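1,3-alpha-isomaltosidase (Kribbella flavida DSM 17836, PDB 5X3I) hydrolyses the alpha-1,3-glucosidic linkages of the cyclic tetrasaccharide cyclobis-(1-6)-alpha-nigerosyl to isomaltose, as part of the intracellular breakdown of this starch-derived sugar. Local coordinates at residues L682-L687 with T692-Y697; W703-T708 with V717-P722; Q542-S547 with L580-A585; P657-H662 with E667-P672. The protein carries 1 engineered substitution. One frame throughout, in Å; residues are numbered along the deposited sequence.

Contact 1. Residues L682-L687 with T692-Y697; sequences LINPVL and TTWTTY
Asn-684 faces Thr-696 with 6.5 Å between their CA atoms, and Val-686 faces Trp-694 with 7.2 Å between theirs. Segments 682-687 and 692-697 run 138° apart end to end, and they are joined through side chains rather than as paired strands. The case illustrates how one buried carboxamide can tie two sheets together. With CG anti to the backbone N (chi1 -171°), Asn-684 extends its amide across the gap. There Asn-684 ND2 gives a nearly straight bond (170°) to Thr-696 OG1 at 2.7 Å, with the hydroxyl oxygen in the amide plane. Asn-684 ND2 also reaches Thr-695 O at 3.0 Å in a weak, bent bond, while Asn-684 OD1 takes a weak one from Trp-694 NE1 at 3.3 Å. Both ends of the amide are thus engaged, which probably fixes its rotation. Beyond the amide, Val-686 places CG1 over the face of the Trp-694 six-membered ring, 4.0 Å from the centroid, in a CH-pi contact. At the other end, Leu-682 CD2 meets Thr-696 CG2 at 3.6 Å.

The arrangement bridges two antiparallel sheets of the C-terminal domain. Leu-682 bonds through its backbone to Tyr-729 in one, and Trp-694 to Arg-719 of strand 715-720 in the other. Helix 576-586 borders the loop end, with Arg-581 against Val-686 and Ala-585 against Pro-685.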
loop_
_atom_site.group_PDB
_atom_site.type_symbol
_atom_site.label_atom_id
_atom_site.label_comp_id
_atom_site.label_asym_id
_atom_site.label_seq_id
_atom_site.Cartn_x
_atom_site.Cartn_y
_atom_site.Cartn_z
ATOM N N LEU A 682 4.360 19.915 17.592
ATOM C CA LEU A 682 3.318 18.957 17.922
ATOM C C LEU A 682 2.032 19.329 17.201
ATOM O O LEU A 682 1.540 20.453 17.304
ATOM C CB LEU A 682 3.104 18.893 19.440
ATOM C CG LEU A 682 2.222 17.764 19.979
ATOM C CD1 LEU A 682 2.642 17.399 21.379
ATOM C CD2 LEU A 682 0.772 18.173 19.976
ATOM N N ILE A 683 1.498 18.370 16.464
ATOM C CA ILE A 683 0.320 18.588 15.642
ATOM C C ILE A 683 -0.882 17.844 16.216
ATOM O O ILE A 683 -0.740 16.729 16.700
ATOM C CB ILE A 683 0.557 18.114 14.197
ATOM C CG1 ILE A 683 1.967 18.483 13.723
ATOM C CG2 ILE A 683 -0.521 18.643 13.279
ATOM C CD1 ILE A 683 2.269 19.970 13.754
ATOM N N ASN A 684 -2.055 18.460 16.152
ATOM C CA ASN A 684 -3.285 17.811 16.583
ATOM C C ASN A 684 -4.441 18.059 15.627
ATOM O O ASN A 684 -5.259 18.945 15.857
ATOM C CB ASN A 684 -3.668 18.277 17.990
ATOM C CG ASN A 684 -4.814 17.474 18.580
ATOM O OD1 ASN A 684 -5.175 16.422 18.065
ATOM N ND2 ASN A 684 -5.390 17.974 19.666
ATOM N N PRO A 685 -4.523 17.257 14.561
ATOM C CA PRO A 685 -5.504 17.404 13.492
ATOM C C PRO A 685 -6.917 17.505 14.029
ATOM O O PRO A 685 -7.229 16.833 15.013
ATOM C CB PRO A 685 -5.332 16.119 12.683
ATOM C CG PRO A 685 -3.934 15.717 12.934
ATOM C CD PRO A 685 -3.653 16.091 14.344
ATOM N N VAL A 686 -7.770 18.297 13.396
ATOM C CA VAL A 686 -9.143 18.339 13.851
ATOM C C VAL A 686 -9.923 17.326 13.028
ATOM O O VAL A 686 -10.175 17.511 11.842
ATOM C CB VAL A 686 -9.737 19.742 13.716
ATOM C CG1 VAL A 686 -11.152 19.768 14.257
ATOM C CG2 VAL A 686 -8.879 20.733 14.458
ATOM N N LEU A 687 -10.277 16.234 13.696
ATOM C CA LEU A 687 -10.827 15.036 13.065
ATOM C C LEU A 687 -12.345 14.867 13.127
ATOM O O LEU A 687 -12.856 13.802 12.795
ATOM C CB LEU A 687 -10.140 13.809 13.649
ATOM C CG LEU A 687 -8.646 13.840 13.333
ATOM C CD1 LEU A 687 -7.923 12.734 14.035
ATOM C CD2 LEU A 687 -8.415 13.755 11.835
ATOM N N THR A 692 -15.828 23.566 17.423
ATOM C CA THR A 692 -15.363 24.938 17.604
ATOM C C THR A 692 -14.178 25.067 18.557
ATOM O O THR A 692 -13.521 26.100 18.607
ATOM C CB THR A 692 -16.492 25.819 18.128
ATOM O OG1 THR A 692 -16.887 25.347 19.422
ATOM C CG2 THR A 692 -17.679 25.750 17.192
ATOM N N THR A 693 -13.885 23.998 19.286
ATOM C CA THR A 693 -12.756 23.984 20.202
ATOM C C THR A 693 -12.105 22.624 20.085
ATOM O O THR A 693 -12.723 21.682 19.620
ATOM C CB THR A 693 -13.159 24.243 21.674
ATOM O OG1 THR A 693 -14.000 23.179 22.139
ATOM C CG2 THR A 693 -13.880 25.575 21.828
ATOM N N TRP A 694 -10.851 22.524 20.486
ATOM C CA TRP A 694 -10.128 21.272 20.350
ATOM C C TRP A 694 -9.142 21.170 21.490
ATOM O O TRP A 694 -8.528 22.161 21.869
ATOM C CB TRP A 694 -9.422 21.205 18.993
ATOM C CG TRP A 694 -9.141 19.820 18.452
ATOM C CD1 TRP A 694 -7.920 19.286 18.178
ATOM C CD2 TRP A 694 -10.102 18.818 18.093
ATOM N NE1 TRP A 694 -8.054 18.019 17.678
ATOM C CE2 TRP A 694 -9.386 17.706 17.616
ATOM C CE3 TRP A 694 -11.497 18.751 18.138
ATOM C CZ2 TRP A 694 -10.013 16.538 17.193
ATOM C CZ3 TRP A 694 -12.119 17.594 17.709
ATOM C CH2 TRP A 694 -11.378 16.503 17.244
ATOM N N THR A 695 -8.982 19.973 22.035
ATOM C CA THR A 695 -8.101 19.792 23.175
ATOM C C THR A 695 -6.898 18.946 22.816
ATOM O O THR A 695 -7.028 17.876 22.229
ATOM C CB THR A 695 -8.846 19.156 24.352
ATOM O OG1 THR A 695 -9.915 20.023 24.743
ATOM C CG2 THR A 695 -7.905 18.965 25.523
ATOM N N THR A 696 -5.725 19.447 23.187
ATOM C CA THR A 696 -4.457 18.824 22.864
ATOM C C THR A 696 -3.726 18.449 24.143
ATOM O O THR A 696 -3.746 19.203 25.108
ATOM C CB THR A 696 -3.572 19.774 22.019
ATOM O OG1 THR A 696 -4.267 20.144 20.825
ATOM C CG2 THR A 696 -2.265 19.117 21.661
ATOM N N TYR A 697 -3.090 17.286 24.163
ATOM C CA TYR A 697 -2.285 16.920 25.313
ATOM C C TYR A 697 -0.821 17.168 25.021
ATOM O O TYR A 697 -0.220 16.516 24.171
ATOM C CB TYR A 697 -2.499 15.455 25.719
ATOM C CG TYR A 697 -1.527 15.006 26.791
ATOM C CD1 TYR A 697 -1.698 15.387 28.115
ATOM C CD2 TYR A 697 -0.431 14.223 26.479
ATOM C CE1 TYR A 697 -0.806 14.997 29.095
ATOM C CE2 TYR A 697 0.463 13.825 27.453
ATOM C CZ TYR A 697 0.267 14.216 28.762
ATOM O OH TYR A 697 1.156 13.819 29.732
#

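Contact 2. Residues W703-T708 with V717-P722; sequences WIDVWT and VTRDVP
Arg-719 carries the meeting of 717-722 with 703-708, spanning 9.5 Å between its own CA and that of Asp-705. The chain arrives at it from Val-717 along an extended strand, a worked example of two separated backbones linked by a single long side chain. The CG of Arg-719 stands between the backbone N and the carbonyl carbon (chi1 57°), and a further bend at the CG-CD bond turns the guanidinium group toward the following residue. This lets Arg-719 NE donate to Asp-720 O at 3.1 Å, which steadies the group. Trp-707 CD1 lies over one guanidinium face, 4.1 Å from Arg-719 CZ, but the planes are 69° apart and the pair is no parallel stack. Asp-705 OD2 comes up at the guanidinium edge, forming a salt bridge with Arg-719 NH2; the modelled separation is too short, so its exact geometry is doubtful. The other carboxylate oxygen, Asp-705 OD1, accepts from Trp-707 N at 3.1 Å in an Asx turn, which holds the aspartate where the arginine arrives.

Further on, Val-721 packs against Val-686, and its carbonyl accepts from Arg-581 of helix 576-586. The contact joins two antiparallel sheets of the C-terminal domain: strand 728-731 pairs with 703-705, while Tyr-729 touches Arg-719 of the other sheet. The indole of Trp-707 donates to Val-726 O and meets Phe-742 of helix 735-742 edge-to-face.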
loop_
_atom_site.group_PDB
_atom_site.type_symbol
_atom_site.label_atom_id
_atom_site.label_comp_id
_atom_site.label_asym_id
_atom_site.label_seq_id
_atom_site.Cartn_x
_atom_site.Cartn_y
_atom_site.Cartn_z
ATOM N N TRP A 703 6.089 24.741 25.997
ATOM C CA TRP A 703 5.424 24.853 24.713
ATOM C C TRP A 703 4.937 26.257 24.386
ATOM O O TRP A 703 4.618 27.053 25.268
ATOM C CB TRP A 703 4.244 23.886 24.659
ATOM C CG TRP A 703 4.662 22.467 24.811
ATOM C CD1 TRP A 703 4.713 21.747 25.968
ATOM C CD2 TRP A 703 5.109 21.590 23.773
ATOM N NE1 TRP A 703 5.161 20.478 25.716
ATOM C CE2 TRP A 703 5.411 20.355 24.375
ATOM C CE3 TRP A 703 5.286 21.730 22.393
ATOM C CZ2 TRP A 703 5.875 19.268 23.646
ATOM C CZ3 TRP A 703 5.746 20.652 21.674
ATOM C CH2 TRP A 703 6.035 19.434 22.299
ATOM N N ILE A 704 4.868 26.532 23.091
ATOM C CA ILE A 704 4.341 27.782 22.583
ATOM C C ILE A 704 3.278 27.519 21.531
ATOM O O ILE A 704 3.485 26.710 20.625
ATOM C CB ILE A 704 5.466 28.647 22.003
ATOM C CG1 ILE A 704 6.179 29.371 23.145
ATOM C CG2 ILE A 704 4.923 29.637 20.981
ATOM C CD1 ILE A 704 7.476 29.987 22.758
ATOM N N ASP A 705 2.131 28.174 21.675
ATOM C CA ASP A 705 1.085 28.113 20.670
ATOM C C ASP A 705 1.563 28.903 19.451
ATOM O O ASP A 705 1.803 30.102 19.550
ATOM C CB ASP A 705 -0.219 28.690 21.238
ATOM C CG ASP A 705 -1.391 28.595 20.277
ATOM O OD1 ASP A 705 -1.191 28.465 19.052
ATOM O OD2 ASP A 705 -2.540 28.661 20.756
ATOM N N VAL A 706 1.638 28.255 18.290
ATOM C CA VAL A 706 2.314 28.879 17.151
ATOM C C VAL A 706 1.479 29.984 16.528
ATOM O O VAL A 706 2.007 30.827 15.819
ATOM C CB VAL A 706 2.673 27.862 16.043
ATOM C CG1 VAL A 706 3.553 26.753 16.593
ATOM C CG2 VAL A 706 1.421 27.310 15.404
ATOM N N TRP A 707 0.175 29.962 16.767
ATOM C CA TRP A 707 -0.699 30.965 16.198
ATOM C C TRP A 707 -0.696 32.281 16.975
ATOM O O TRP A 707 -0.856 33.341 16.394
ATOM C CB TRP A 707 -2.119 30.421 16.092
ATOM C CG TRP A 707 -2.163 29.106 15.402
ATOM C CD1 TRP A 707 -2.594 27.923 15.920
ATOM C CD2 TRP A 707 -1.723 28.824 14.072
ATOM N NE1 TRP A 707 -2.464 26.925 14.993
ATOM C CE2 TRP A 707 -1.933 27.451 13.846
ATOM C CE3 TRP A 707 -1.179 29.603 13.044
ATOM C CZ2 TRP A 707 -1.618 26.838 12.644
ATOM C CZ3 TRP A 707 -0.866 28.992 11.847
ATOM C CH2 TRP A 707 -1.088 27.623 11.654
ATOM N N THR A 708 -0.628 32.210 18.296
ATOM C CA THR A 708 -0.501 33.429 19.093
ATOM C C THR A 708 0.894 33.773 19.602
ATOM O O THR A 708 1.111 34.856 20.136
ATOM C CB THR A 708 -1.407 33.332 20.301
ATOM O OG1 THR A 708 -0.951 32.248 21.111
ATOM C CG2 THR A 708 -2.833 33.061 19.855
ATOM N N VAL A 717 -4.592 21.185 26.849
ATOM C CA VAL A 717 -4.803 22.559 26.423
ATOM C C VAL A 717 -5.954 22.627 25.450
ATOM O O VAL A 717 -5.990 21.877 24.480
ATOM C CB VAL A 717 -3.566 23.149 25.740
ATOM C CG1 VAL A 717 -3.736 24.655 25.557
ATOM C CG2 VAL A 717 -2.330 22.838 26.530
ATOM N N THR A 718 -6.885 23.537 25.693
ATOM C CA THR A 718 -8.001 23.728 24.788
ATOM C C THR A 718 -7.905 25.097 24.125
ATOM O O THR A 718 -7.627 26.087 24.786
ATOM C CB THR A 718 -9.339 23.594 25.530
ATOM O OG1 THR A 718 -9.444 22.274 26.068
ATOM C CG2 THR A 718 -10.496 23.844 24.595
ATOM N N ARG A 719 -8.105 25.145 22.812
ATOM C CA ARG A 719 -8.130 26.414 22.103
ATOM C C ARG A 719 -9.225 26.398 21.057
ATOM O O ARG A 719 -9.761 25.341 20.736
ATOM C CB ARG A 719 -6.777 26.713 21.457
ATOM C CG ARG A 719 -6.270 25.653 20.491
ATOM C CD ARG A 719 -5.238 26.238 19.537
ATOM N NE ARG A 719 -5.840 27.307 18.755
ATOM C CZ ARG A 719 -5.463 28.578 18.790
ATOM N NH1 ARG A 719 -6.101 29.461 18.048
ATOM N NH2 ARG A 719 -4.448 28.963 19.548
ATOM N N ASP A 720 -9.567 27.569 20.533
ATOM C CA ASP A 720 -10.559 27.653 19.471
ATOM C C ASP A 720 -10.015 27.092 18.167
ATOM O O ASP A 720 -8.832 27.230 17.870
ATOM C CB ASP A 720 -11.008 29.095 19.259
ATOM C CG ASP A 720 -11.723 29.655 20.459
ATOM O OD1 ASP A 720 -12.158 28.857 21.306
ATOM O OD2 ASP A 720 -11.853 30.888 20.552
ATOM N N VAL A 721 -10.883 26.463 17.386
ATOM C CA VAL A 721 -10.466 25.961 16.089
ATOM C C VAL A 721 -11.380 26.416 14.958
ATOM O O VAL A 721 -12.129 25.629 14.394
ATOM C CB VAL A 721 -10.370 24.425 16.093
ATOM C CG1 VAL A 721 -9.089 23.994 16.771
ATOM C CG2 VAL A 721 -11.581 23.804 16.784
ATOM N N PRO A 722 -11.290 27.703 14.592
ATOM C CA PRO A 722 -11.914 28.140 13.343
ATOM C C PRO A 722 -11.197 27.446 12.191
ATOM O O PRO A 722 -10.132 26.896 12.419
ATOM C CB PRO A 722 -11.671 29.646 13.336
ATOM C CG PRO A 722 -10.418 29.809 14.125
ATOM C CD PRO A 722 -10.500 28.778 15.214
#

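Contact 3. Residues Q542-S547 with L580-A585. With SO4 (sulfate ion), chain F; SO4 (sulfate ion), chain E.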
loop_
_atom_site.group_PDB
_atom_site.type_symbol
_atom_site.label_atom_id
_atom_site.label_comp_id
_atom_site.label_asym_id
_atom_site.label_seq_id
_atom_site.Cartn_x
_atom_site.Cartn_y
_atom_site.Cartn_z
ATOM N N GLN A 542 -14.129 9.423 8.735
ATOM C CA GLN A 542 -13.586 8.127 9.114
ATOM C C GLN A 542 -12.305 7.814 8.331
ATOM O O GLN A 542 -11.333 7.345 8.895
ATOM C CB GLN A 542 -14.629 7.018 8.908
ATOM C CG GLN A 542 -14.122 5.650 9.324
ATOM C CD GLN A 542 -15.164 4.548 9.198
ATOM O OE1 GLN A 542 -15.935 4.505 8.246
ATOM N NE2 GLN A 542 -15.178 3.650 10.166
ATOM N N ALA A 543 -12.307 8.088 7.035
ATOM C CA ALA A 543 -11.115 7.866 6.214
ATOM C C ALA A 543 -9.970 8.810 6.607
ATOM O O ALA A 543 -8.811 8.423 6.589
ATOM C CB ALA A 543 -11.451 8.023 4.750
ATOM N N PHE A 544 -10.320 10.042 6.957
ATOM C CA PHE A 544 -9.370 11.041 7.442
ATOM C C PHE A 544 -8.643 10.470 8.662
ATOM O O PHE A 544 -7.411 10.405 8.695
ATOM C CB PHE A 544 -10.129 12.342 7.755
ATOM C CG PHE A 544 -9.266 13.530 8.165
ATOM C CD1 PHE A 544 -7.885 13.462 8.226
ATOM C CD2 PHE A 544 -9.882 14.733 8.515
ATOM C CE1 PHE A 544 -7.132 14.569 8.618
ATOM C CE2 PHE A 544 -9.135 15.838 8.905
ATOM C CZ PHE A 544 -7.757 15.752 8.953
ATOM N N ARG A 545 -9.408 10.024 9.652
ATOM C CA ARG A 545 -8.814 9.456 10.856
ATOM C C ARG A 545 -7.978 8.223 10.534
ATOM O O ARG A 545 -6.862 8.096 11.017
ATOM C CB ARG A 545 -9.899 9.111 11.890
ATOM C CG ARG A 545 -10.660 10.327 12.395
ATOM C CD ARG A 545 -11.598 9.964 13.546
ATOM N NE ARG A 545 -12.788 9.256 13.094
ATOM C CZ ARG A 545 -13.943 9.844 12.817
ATOM N NH1 ARG A 545 -14.067 11.153 12.951
ATOM N NH2 ARG A 545 -14.983 9.120 12.420
ATOM N N SER A 546 -8.509 7.324 9.710
ATOM C CA SER A 546 -7.759 6.133 9.323
ATOM C C SER A 546 -6.431 6.526 8.669
ATOM O O SER A 546 -5.398 5.890 8.888
ATOM C CB SER A 546 -8.567 5.265 8.362
ATOM O OG SER A 546 -9.689 4.690 9.006
ATOM N N SER A 547 -6.466 7.595 7.888
ATOM C CA SER A 547 -5.282 8.014 7.153
ATOM C C SER A 547 -4.187 8.539 8.080
ATOM O O SER A 547 -3.026 8.204 7.908
ATOM C CB SER A 547 -5.665 9.057 6.110
ATOM O OG SER A 547 -6.487 8.476 5.113
ATOM N N LEU A 580 -11.001 21.451 4.267
ATOM C CA LEU A 580 -10.108 22.393 4.941
ATOM C C LEU A 580 -9.501 21.831 6.223
ATOM O O LEU A 580 -8.374 22.158 6.556
ATOM C CB LEU A 580 -10.842 23.704 5.235
ATOM C CG LEU A 580 -11.120 24.528 3.974
ATOM C CD1 LEU A 580 -12.095 25.648 4.261
ATOM C CD2 LEU A 580 -9.814 25.076 3.398
ATOM N N ARG A 581 -10.240 20.989 6.944
ATOM C CA ARG A 581 -9.641 20.286 8.080
ATOM C C ARG A 581 -8.529 19.368 7.574
ATOM O O ARG A 581 -7.455 19.314 8.144
ATOM C CB ARG A 581 -10.679 19.464 8.859
ATOM C CG ARG A 581 -11.751 20.275 9.586
ATOM C CD ARG A 581 -11.172 21.334 10.513
ATOM N NE ARG A 581 -12.166 21.791 11.481
ATOM C CZ ARG A 581 -12.034 22.869 12.242
ATOM N NH1 ARG A 581 -10.950 23.624 12.143
ATOM N NH2 ARG A 581 -12.990 23.202 13.095
ATOM N N ALA A 582 -8.811 18.644 6.500
ATOM C CA ALA A 582 -7.823 17.755 5.905
ATOM C C ALA A 582 -6.620 18.542 5.403
ATOM O O ALA A 582 -5.486 18.192 5.692
ATOM C CB ALA A 582 -8.435 16.960 4.772
ATOM N N ALA A 583 -6.886 19.606 4.651
ATOM C CA ALA A 583 -5.819 20.414 4.072
ATOM C C ALA A 583 -4.912 20.990 5.155
ATOM O O ALA A 583 -3.696 20.962 5.020
ATOM C CB ALA A 583 -6.397 21.529 3.212
ATOM N N ALA A 584 -5.507 21.498 6.231
ATOM C CA ALA A 584 -4.724 22.110 7.297
ATOM C C ALA A 584 -3.796 21.113 7.976
ATOM O O ALA A 584 -2.623 21.401 8.178
ATOM C CB ALA A 584 -5.629 22.754 8.318
ATOM N N ALA A 585 -4.316 19.937 8.319
ATOM C CA ALA A 585 -3.495 18.914 8.950
ATOM C C ALA A 585 -2.414 18.426 7.997
ATOM O O ALA A 585 -1.293 18.166 8.402
ATOM C CB ALA A 585 -4.365 17.729 9.426
HETATM S S SO4 F . -13.402 5.625 13.423
HETATM O O1 SO4 F . -13.377 5.820 14.868
HETATM O O2 SO4 F . -12.345 6.435 12.817
HETATM O O3 SO4 F . -13.164 4.219 13.114
HETATM O O4 SO4 F . -14.711 6.011 12.910
HETATM S S SO4 E . -18.157 10.098 8.036
HETATM O O1 SO4 E . -17.801 11.257 7.213
HETATM O O2 SO4 E . -16.999 9.569 8.737
HETATM O O3 SO4 E . -19.154 10.528 9.006
HETATM O O4 SO4 E . -18.708 9.075 7.155
#
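The Phe-544 ring has Ala-582 CB over one face, 4.3 Å from its CE2, and Ala-585 CB in plane at its edge, 4.0 Å from CZ. Phe-544 CZ also comes within 3.6 Å of Ala-582 CA. A chi1 of -175° swings the ring away from the backbone N, out toward 580-585, and this one ring bridges two helices whose local axes run 13° apart at 11.3 Å; the small alanines let it lie against their backbone. Both helices belong to the TIM-barrel domain, and Trp-564 of the intervening strand 562-565 also meets the ring.

The Arg-545 guanidinium has Gln-542 N over a face, toward the rim, and chain F sulfate O2 at its edge. Arg-545 NE binds that O2 at 2.9 Å, nearly straight (171°), and NH2 binds O4 of the same ion at 3.2 Å. Were Arg-545 replaced by an alanine, this sulfate would probably lose its two-pronged grip and Leu-687 O its weak bond from NH1.

Gln-542 N donates to chain E sulfate O2 at 2.9 Å. The chemistry is divided: an apolar helix interface, and a helix start whose N-H groups, with Arg-545, probably attract anions, here sulfates probably from the crystallisation liquor.

Contact 4. Residues P657-H662 with E667-P672; sequences PLFFDH and EIWNHP
Leu-658, Phe-659 and Ile-668 close up the long connection between strands 655-656 and 675-677 of the C-terminal domain, a worked example of a loop that builds its own small apolar core. Residues 667-670 form a 3-10 turn, and its Ile-668 is the central plug. A chi1 of 67° tucks CG1 above the main chain, flanked by N and C, and from there the side chain extends so that Ile-668 CD1 lies 3.7 Å from Phe-659 CA and 3.5 Å from His-662 O. The other branch, Ile-668 CG2, rests against Leu-658 CB at 3.9 Å. A glycine in place of Ile-668 would probably open a gap between the two turns and leave Leu-658 and Phe-659 without their shared apolar partner. Alongside, Phe-659 CB touches Trp-669 CZ2 at 3.7 Å; the two rings are near parallel, 20° apart, but slid so far that the centroid of Phe-659 and that of the Trp-669 six-membered ring are 5.7 Å apart with little overlap. Within the second turn, Glu-667 braces this turn: OE1 accepts from Asn-670 ND2 at 3.0 Å and OE2 from His-671 NE2 at 3.0 Å.

Strand 185-188 borders the aromatic pair, with Val-187 touching Phe-659 and Trp-669 and Arg-185 making a cation-pi contact with the indole. Helix 541-556 approaches through Ser-556, which touches Phe-659, while His-671 meets the ring of Tyr-697 from strand 693-698.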
loop_
_atom_site.group_PDB
_atom_site.type_symbol
_atom_site.label_atom_id
_atom_site.label_comp_id
_atom_site.label_asym_id
_atom_site.label_seq_id
_atom_site.Cartn_x
_atom_site.Cartn_y
_atom_site.Cartn_z
ATOM N N PRO A 657 4.746 9.494 16.458
ATOM C CA PRO A 657 3.931 9.177 17.633
ATOM C C PRO A 657 4.665 9.597 18.900
ATOM O O PRO A 657 5.882 9.508 18.954
ATOM C CB PRO A 657 3.780 7.653 17.557
ATOM C CG PRO A 657 3.935 7.330 16.126
ATOM C CD PRO A 657 4.951 8.314 15.602
ATOM N N LEU A 658 3.936 10.061 19.898
ATOM C CA LEU A 658 4.565 10.579 21.102
ATOM C C LEU A 658 5.340 9.531 21.905
ATOM O O LEU A 658 6.160 9.891 22.740
ATOM C CB LEU A 658 3.522 11.243 21.998
ATOM C CG LEU A 658 3.259 12.727 21.737
ATOM C CD1 LEU A 658 2.595 12.930 20.398
ATOM C CD2 LEU A 658 2.404 13.319 22.841
ATOM N N PHE A 659 5.116 8.245 21.649
ATOM C CA PHE A 659 5.783 7.233 22.471
ATOM C C PHE A 659 7.280 7.153 22.180
ATOM O O PHE A 659 8.030 6.579 22.957
ATOM C CB PHE A 659 5.114 5.856 22.321
ATOM C CG PHE A 659 5.423 5.127 21.034
ATOM C CD1 PHE A 659 6.550 4.337 20.916
ATOM C CD2 PHE A 659 4.540 5.170 19.976
ATOM C CE1 PHE A 659 6.815 3.651 19.749
ATOM C CE2 PHE A 659 4.803 4.482 18.809
ATOM C CZ PHE A 659 5.939 3.721 18.699
ATOM N N PHE A 660 7.726 7.759 21.084
ATOM C CA PHE A 660 9.152 7.759 20.775
ATOM C C PHE A 660 9.937 8.621 21.744
ATOM O O PHE A 660 10.998 8.232 22.222
ATOM C CB PHE A 660 9.404 8.239 19.339
ATOM C CG PHE A 660 9.216 7.165 18.311
ATOM C CD1 PHE A 660 10.284 6.400 17.895
ATOM C CD2 PHE A 660 7.966 6.899 17.794
ATOM C CE1 PHE A 660 10.110 5.403 16.967
ATOM C CE2 PHE A 660 7.783 5.898 16.866
ATOM C CZ PHE A 660 8.854 5.152 16.450
ATOM N N ASP A 661 9.401 9.780 22.074
ATOM C CA ASP A 661 10.073 10.685 22.976
ATOM C C ASP A 661 9.547 10.605 24.406
ATOM O O ASP A 661 10.160 11.096 25.290
ATOM C CB ASP A 661 9.994 12.124 22.484
ATOM C CG ASP A 661 10.665 12.328 21.139
ATOM O OD1 ASP A 661 11.754 11.863 20.948
ATOM O OD2 ASP A 661 10.062 12.946 20.296
ATOM N N HIS A 662 8.389 10.021 24.601
ATOM C CA HIS A 662 7.771 9.986 25.900
ATOM C C HIS A 662 7.242 8.602 26.276
ATOM O O HIS A 662 6.114 8.458 26.666
ATOM C CB HIS A 662 6.657 10.999 25.938
ATOM C CG HIS A 662 7.057 12.359 25.478
ATOM N ND1 HIS A 662 7.700 13.256 26.287
ATOM C CD2 HIS A 662 6.896 12.978 24.291
ATOM C CE1 HIS A 662 7.943 14.358 25.610
ATOM N NE2 HIS A 662 7.459 14.217 24.400
ATOM N N GLU A 667 -0.409 8.955 29.557
ATOM C CA GLU A 667 -1.481 9.762 28.994
ATOM C C GLU A 667 -1.455 9.837 27.459
ATOM O O GLU A 667 -2.488 10.049 26.828
ATOM C CB GLU A 667 -1.435 11.170 29.587
ATOM C CG GLU A 667 -2.538 12.093 29.094
ATOM C CD GLU A 667 -3.927 11.626 29.471
ATOM O OE1 GLU A 667 -4.046 10.747 30.346
ATOM O OE2 GLU A 667 -4.907 12.142 28.891
ATOM N N ILE A 668 -0.285 9.639 26.862
ATOM C CA ILE A 668 -0.151 9.781 25.411
ATOM C C ILE A 668 -1.102 8.865 24.635
ATOM O O ILE A 668 -1.578 9.225 23.564
ATOM C CB ILE A 668 1.296 9.511 24.947
ATOM C CG1 ILE A 668 1.674 8.043 25.157
ATOM C CG2 ILE A 668 2.267 10.447 25.651
ATOM C CD1 ILE A 668 3.123 7.760 24.962
ATOM N N TRP A 669 -1.413 7.703 25.200
ATOM C CA TRP A 669 -2.221 6.712 24.508
ATOM C C TRP A 669 -3.683 7.104 24.418
ATOM O O TRP A 669 -4.431 6.524 23.646
ATOM C CB TRP A 669 -2.077 5.352 25.192
ATOM C CG TRP A 669 -0.665 4.901 25.194
ATOM C CD1 TRP A 669 0.161 4.807 26.263
ATOM C CD2 TRP A 669 0.109 4.524 24.052
ATOM N NE1 TRP A 669 1.399 4.375 25.869
ATOM C CE2 TRP A 669 1.394 4.193 24.514
ATOM C CE3 TRP A 669 -0.162 4.431 22.685
ATOM C CZ2 TRP A 669 2.407 3.774 23.660
ATOM C CZ3 TRP A 669 0.848 4.012 21.836
ATOM C CH2 TRP A 669 2.116 3.689 22.326
ATOM N N ASN A 670 -4.081 8.104 25.193
ATOM C CA ASN A 670 -5.432 8.631 25.114
ATOM C C ASN A 670 -5.576 9.651 23.984
ATOM O O ASN A 670 -6.657 10.175 23.741
ATOM C CB ASN A 670 -5.833 9.260 26.448
ATOM C CG ASN A 670 -5.936 8.234 27.570
ATOM O OD1 ASN A 670 -6.323 7.090 27.348
ATOM N ND2 ASN A 670 -5.581 8.645 28.779
ATOM N N HIS A 671 -4.474 9.925 23.292
ATOM C CA HIS A 671 -4.493 10.877 22.182
ATOM C C HIS A 671 -3.697 10.349 20.992
ATOM O O HIS A 671 -2.661 10.905 20.644
ATOM C CB HIS A 671 -3.937 12.222 22.641
ATOM C CG HIS A 671 -4.513 12.683 23.938
ATOM N ND1 HIS A 671 -5.712 13.351 24.020
ATOM C CD2 HIS A 671 -4.079 12.528 25.209
ATOM C CE1 HIS A 671 -5.985 13.606 25.286
ATOM N NE2 HIS A 671 -5.010 13.118 26.028
ATOM N N PRO A 672 -4.183 9.259 20.383
ATOM C CA PRO A 672 -3.457 8.506 19.358
ATOM C C PRO A 672 -3.296 9.248 18.027
ATOM O O PRO A 672 -2.494 8.819 17.212
ATOM C CB PRO A 672 -4.319 7.252 19.182
ATOM C CG PRO A 672 -5.691 7.721 19.480
ATOM C CD PRO A 672 -5.540 8.721 20.591
#

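Contacts 1 and 2, with centres 9 Å apart, share the strand pair 693-698 and 715-720, tied by Thr-695 OG1 to Thr-718 OG1 at 2.7 Å. Contact 3 brings in the TIM-barrel domain: its centre is 12 Å from that of contact 1, where Leu-687 CD2 lies 3.6 Å from Phe-544 CE1, and Arg-581 NH2 reaches Val-721 O of contact 2 at 2.9 Å. Contact 4 joins contact 1 through Tyr-697, with centres 14 Å apart. Contacts 1 and 2 thus meet the barrel helices of contact 3, while contact 4 touches contact 1 alone of the three. All lie away from the inferred catalytic residues, among them position 471, where the presumed nucleophile is replaced by an engineered alanine.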